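PDB 5D2K: 4-oxalocrotonate decarboxylase NahK from Pseudomonas putida, which catalyses the metal-assisted decarboxylation of (3E)-2-oxohex-3-enedioate to 2-oxopent-4-enoate and carbon dioxide in naphthalene degradation. Local coordinates for residues P144-I149 with D252-R257; E199-G204 with A244-A249. The protein carries 1 engineered substitution. All blocks are in the same frame, centred on the assembly; numbering follows the deposited sequence.

Interaction 1 of 2, residues P144-I149 with D252-R257; sequences PTVEVI and DNITVR. With MG (magnesium ion), chain C; OOG (2-oxoadipic acid), chain D.
V146 meets V256 methyl to methyl: CG2 of V146 lies 3.5 Å from CG2 of V256, the two valines crossing at a slant between their strands. Both branches sit beside their own backbone N, opposite the carbonyl carbon, a placement fixed by chi1 values near 180° that put each CG1 anti to N. The other methyl of V146, CG1, reaches along the partner strand to the tip of I254, whose CD1 is 4.3 Å away. The contact is wholly apolar and buried, with the CA atoms of V146 and V256 7.6 Å apart, a spacing of packed layers rather than of paired strands. It joins the two beta-sheets of the FAA-hydrolase-type domain: strand 139-149 belongs to the sheet that carries the metal site, strand 253-258 to the five-stranded sheet. I113 and V264 also pack on V146. On the next residue, E147, the CB points off the opposite face of the strand from that of V146. Its CG is anti to the backbone N (chi1 -159°) and the chain stays extended, which carries OE1 to the magnesium ion at 2.0 Å, where E114 and E116 also bind. The 2-oxoadipic acid chelates the same ion through the ketone O5, at 2.2 Å from the magnesium, and the carboxylate O4; water 1 adds a further ligand. OE2 of E147 forms a salt bridge with K69, so the carboxylate is gripped at both oxygens. Farther along, I149 lays CD1 3.6 Å from O2 of the distal carboxylate of 2-oxoadipic acid.

Interaction 2 of 2, residues E199-G204 with A244-A249; sequences EVVELG and AAVPVA. With EDO (1,2-ethanediol), chain I.
Strand 199-205 carries a classic beta bulge: V201 and E202 share M194 of strand 191-196 as their backbone hydrogen-bonding partner. The bulge turns two consecutive side chains toward the same partner: CG2 of V246 lies 3.6 Å from CG of E202 and 4.2 Å from CG2 of V201, so one methyl meets both, each pair of side chains crossing aslant. Strand 199-205 is an outermost strand of the five-stranded sheet, whereas V246 belongs to the short strand 246-247 paired with 112-121 in the other sheet; M194 packs on V201 and V246 alike. With chi1 at -63°, CG of E202 stands opposite the carbonyl carbon, where it meets V246 and comes 3.9 Å from the backbone O of A244; the bend at chi2 (-69°) then turns the carboxylate alongside A244, OE2 standing 4.2 Å from its CB. Polar links between the segments run through water. Water 3 donates to OE2 of E202 and to the backbone O of A245, tying one carboxylate oxygen to the chain just before V246. Water 2 uses the other oxygen, donating to OE1 of E202 at 3.2 Å while accepting from the backbone N of A244 at 3.0 Å.

Overall arrangement
Interactions 1 and 2 have centres about 9 Å apart and both bridge the same two beta-sheets, interaction 1 in the buried interior and interaction 2 nearer the surface. Segments 244-249 and 252-257 follow each other closely in the chain, and the two contacts touch directly: I149 CD1 lies 4.0 Å from A245 CB, and I254 CG2 lies 4.1 Å from V248 CG1. The valine packing of interaction 1 backs the active site, because the same segment 144-149 also supplies E147 and I149 to the metal and ligand pocket. Interaction 2 stands farther back, the side chain of A244 being about 9 Å from the ligand and about 11 Å from the magnesium ion.

Interaction 1 of 2, residues P144-I149 with D252-R257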
# COMPACT_ATOMS: atom_id res chain seq x y z
N PRO A 144 4.25 -5.68 -11.97
CA PRO A 144 4.31 -4.21 -11.98
C PRO A 144 2.98 -3.63 -11.50
O PRO A 144 1.93 -4.05 -11.99
CB PRO A 144 4.57 -3.88 -13.44
CG PRO A 144 5.37 -5.06 -13.94
CD PRO A 144 4.68 -6.25 -13.26
N THR A 145 3.02 -2.72 -10.53
CA THR A 145 1.80 -2.22 -9.90
C THR A 145 1.92 -0.74 -9.57
O THR A 145 2.89 -0.32 -8.94
CB THR A 145 1.48 -2.98 -8.58
OG1 THR A 145 1.48 -4.39 -8.81
CG2 THR A 145 0.12 -2.57 -8.01
N VAL A 146 0.91 0.04 -9.96
CA VAL A 146 0.82 1.44 -9.58
C VAL A 146 -0.23 1.58 -8.49
O VAL A 146 -1.38 1.16 -8.68
CB VAL A 146 0.44 2.33 -10.79
CG1 VAL A 146 0.25 3.79 -10.36
CG2 VAL A 146 1.53 2.25 -11.85
N GLU A 147 0.14 2.12 -7.33
CA GLU A 147 -0.85 2.36 -6.29
C GLU A 147 -1.46 3.73 -6.45
O GLU A 147 -0.78 4.68 -6.82
CB GLU A 147 -0.27 2.26 -4.88
CG GLU A 147 -1.39 2.01 -3.85
CD GLU A 147 -0.93 1.82 -2.41
OE1 GLU A 147 0.27 1.98 -2.10
OE2 GLU A 147 -1.81 1.52 -1.57
N VAL A 148 -2.76 3.83 -6.18
CA VAL A 148 -3.39 5.13 -5.95
C VAL A 148 -3.60 5.25 -4.46
O VAL A 148 -4.36 4.47 -3.88
CB VAL A 148 -4.73 5.27 -6.69
CG1 VAL A 148 -5.28 6.70 -6.50
CG2 VAL A 148 -4.57 4.95 -8.17
N ILE A 149 -2.91 6.20 -3.83
CA ILE A 149 -3.12 6.44 -2.40
C ILE A 149 -3.95 7.68 -2.21
O ILE A 149 -3.96 8.58 -3.05
CB ILE A 149 -1.80 6.56 -1.62
CG1 ILE A 149 -0.89 7.62 -2.24
CG2 ILE A 149 -1.12 5.19 -1.49
CD1 ILE A 149 0.31 7.98 -1.35
N ASP A 252 -6.16 13.46 -16.43
CA ASP A 252 -4.78 12.97 -16.47
C ASP A 252 -4.66 11.56 -17.04
O ASP A 252 -5.55 10.72 -16.87
CB ASP A 252 -4.15 12.97 -15.06
CG ASP A 252 -3.89 14.36 -14.52
OD1 ASP A 252 -3.82 15.33 -15.32
OD2 ASP A 252 -3.75 14.49 -13.29
N ASN A 253 -3.55 11.30 -17.71
CA ASN A 253 -3.18 9.94 -18.07
C ASN A 253 -1.80 9.66 -17.52
O ASN A 253 -0.96 10.56 -17.43
CB ASN A 253 -3.23 9.70 -19.57
CG ASN A 253 -2.21 10.52 -20.32
OD1 ASN A 253 -1.07 10.08 -20.51
ND2 ASN A 253 -2.61 11.71 -20.74
N ILE A 254 -1.57 8.43 -17.11
CA ILE A 254 -0.25 8.06 -16.62
C ILE A 254 0.23 6.79 -17.29
O ILE A 254 -0.56 5.94 -17.71
CB ILE A 254 -0.25 7.91 -15.07
CG1 ILE A 254 -1.14 6.75 -14.60
CG2 ILE A 254 -0.67 9.22 -14.39
CD1 ILE A 254 -0.38 5.48 -14.26
N THR A 255 1.55 6.68 -17.41
CA THR A 255 2.19 5.47 -17.87
C THR A 255 3.43 5.25 -17.03
O THR A 255 4.28 6.14 -16.95
CB THR A 255 2.59 5.53 -19.35
OG1 THR A 255 1.42 5.65 -20.17
CG2 THR A 255 3.36 4.28 -19.75
N VAL A 256 3.54 4.09 -16.41
CA VAL A 256 4.76 3.77 -15.67
C VAL A 256 5.50 2.64 -16.37
O VAL A 256 4.97 1.55 -16.57
CB VAL A 256 4.46 3.39 -14.22
CG1 VAL A 256 5.75 3.08 -13.50
CG2 VAL A 256 3.71 4.51 -13.50
N ARG A 257 6.74 2.91 -16.77
CA ARG A 257 7.53 1.95 -17.53
C ARG A 257 8.45 1.19 -16.60
O ARG A 257 9.15 1.79 -15.78
CB ARG A 257 8.34 2.65 -18.63
CG ARG A 257 7.48 3.54 -19.52
CD ARG A 257 8.30 4.18 -20.63
NE ARG A 257 7.46 5.12 -21.37
CZ ARG A 257 6.58 4.76 -22.29
NH1 ARG A 257 6.42 3.48 -22.60
NH2 ARG A 257 5.84 5.68 -22.90
MG MG C . 2.21 2.34 -1.71
C2 OOG D . 0.88 6.17 3.22
C3 OOG D . 0.98 5.09 2.15
C4 OOG D . 2.42 4.66 1.96
C6 OOG D . 3.94 3.60 0.13
O4 OOG D . 4.06 2.86 -0.88
O3 OOG D . 4.94 4.20 0.61
C5 OOG D . 2.58 3.77 0.75
C1 OOG D . 0.86 7.54 2.57
O1 OOG D . -0.15 8.30 2.69
O2 OOG D . 1.87 7.93 1.93
O5 OOG D . 1.65 3.17 0.24
O HOH W 1 2.51 0.42 -0.95

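Interaction 2 of 2, residues E199-G204 with A244-A249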
# COMPACT_ATOMS: atom_id res chain seq x y z
N GLU A 199 4.91 13.16 -20.04
CA GLU A 199 6.28 13.52 -19.67
C GLU A 199 6.75 12.82 -18.40
O GLU A 199 5.96 12.54 -17.50
CB GLU A 199 6.42 15.03 -19.50
CG GLU A 199 5.61 15.61 -18.37
CD GLU A 199 6.18 16.92 -17.84
OE1 GLU A 199 7.09 17.49 -18.48
OE2 GLU A 199 5.71 17.38 -16.77
N VAL A 200 8.05 12.55 -18.34
CA VAL A 200 8.63 11.93 -17.16
C VAL A 200 8.48 12.85 -15.95
O VAL A 200 8.80 14.04 -16.03
CB VAL A 200 10.12 11.59 -17.39
CG1 VAL A 200 10.78 11.11 -16.09
CG2 VAL A 200 10.25 10.55 -18.49
N VAL A 201 7.96 12.32 -14.85
CA VAL A 201 7.83 13.12 -13.63
C VAL A 201 8.57 12.53 -12.42
O VAL A 201 8.94 13.27 -11.50
CB VAL A 201 6.35 13.36 -13.25
CG1 VAL A 201 5.68 14.23 -14.31
CG2 VAL A 201 5.59 12.04 -13.07
N GLU A 202 8.79 11.22 -12.40
CA GLU A 202 9.55 10.56 -11.33
C GLU A 202 10.21 9.31 -11.88
O GLU A 202 9.72 8.72 -12.84
CB GLU A 202 8.64 10.16 -10.15
CG GLU A 202 7.95 11.30 -9.40
CD GLU A 202 8.90 12.18 -8.60
OE1 GLU A 202 10.07 11.80 -8.39
OE2 GLU A 202 8.46 13.27 -8.18
N LEU A 203 11.30 8.90 -11.25
CA LEU A 203 11.90 7.61 -11.58
C LEU A 203 12.68 7.08 -10.37
O LEU A 203 12.98 7.82 -9.43
CB LEU A 203 12.79 7.70 -12.83
CG LEU A 203 13.80 8.83 -13.02
CD1 LEU A 203 14.95 8.74 -12.01
CD2 LEU A 203 14.34 8.75 -14.46
N GLY A 204 12.99 5.79 -10.39
CA GLY A 204 13.73 5.18 -9.30
C GLY A 204 14.03 3.73 -9.59
O GLY A 204 13.70 3.20 -10.66
N ALA A 244 8.60 9.22 -4.92
CA ALA A 244 7.60 10.08 -4.34
C ALA A 244 6.29 9.94 -5.11
O ALA A 244 6.28 9.70 -6.32
CB ALA A 244 8.07 11.53 -4.34
N ALA A 245 5.19 10.09 -4.39
CA ALA A 245 3.86 10.03 -4.97
C ALA A 245 3.52 11.32 -5.73
O ALA A 245 4.00 12.40 -5.38
CB ALA A 245 2.84 9.76 -3.87
N VAL A 246 2.71 11.19 -6.77
CA VAL A 246 2.39 12.30 -7.68
C VAL A 246 0.87 12.50 -7.74
O VAL A 246 0.14 11.55 -7.97
CB VAL A 246 2.94 12.03 -9.08
CG1 VAL A 246 2.41 13.02 -10.10
CG2 VAL A 246 4.48 12.01 -9.05
N PRO A 247 0.40 13.74 -7.54
CA PRO A 247 -1.05 13.96 -7.58
C PRO A 247 -1.67 13.69 -8.97
O PRO A 247 -1.02 13.87 -10.01
CB PRO A 247 -1.20 15.44 -7.19
CG PRO A 247 0.12 16.05 -7.48
CD PRO A 247 1.16 14.98 -7.30
N VAL A 248 -2.90 13.18 -8.97
CA VAL A 248 -3.63 12.95 -10.21
C VAL A 248 -5.02 13.58 -10.09
O VAL A 248 -5.55 13.75 -8.99
CB VAL A 248 -3.76 11.45 -10.56
CG1 VAL A 248 -2.41 10.90 -11.04
CG2 VAL A 248 -4.30 10.66 -9.36
N ALA A 249 -5.59 13.91 -11.24
CA ALA A 249 -6.86 14.63 -11.31
C ALA A 249 -7.59 14.28 -12.60
O ALA A 249 -6.98 13.74 -13.53
CB ALA A 249 -6.60 16.14 -11.21
C1 EDO I . 5.94 19.23 -12.27
O1 EDO I . 7.27 18.87 -11.89
C2 EDO I . 5.61 18.62 -13.63
O2 EDO I . 6.66 18.94 -14.55
O HOH W 2 11.21 10.48 -5.65
O HOH W 3 6.26 14.15 -6.43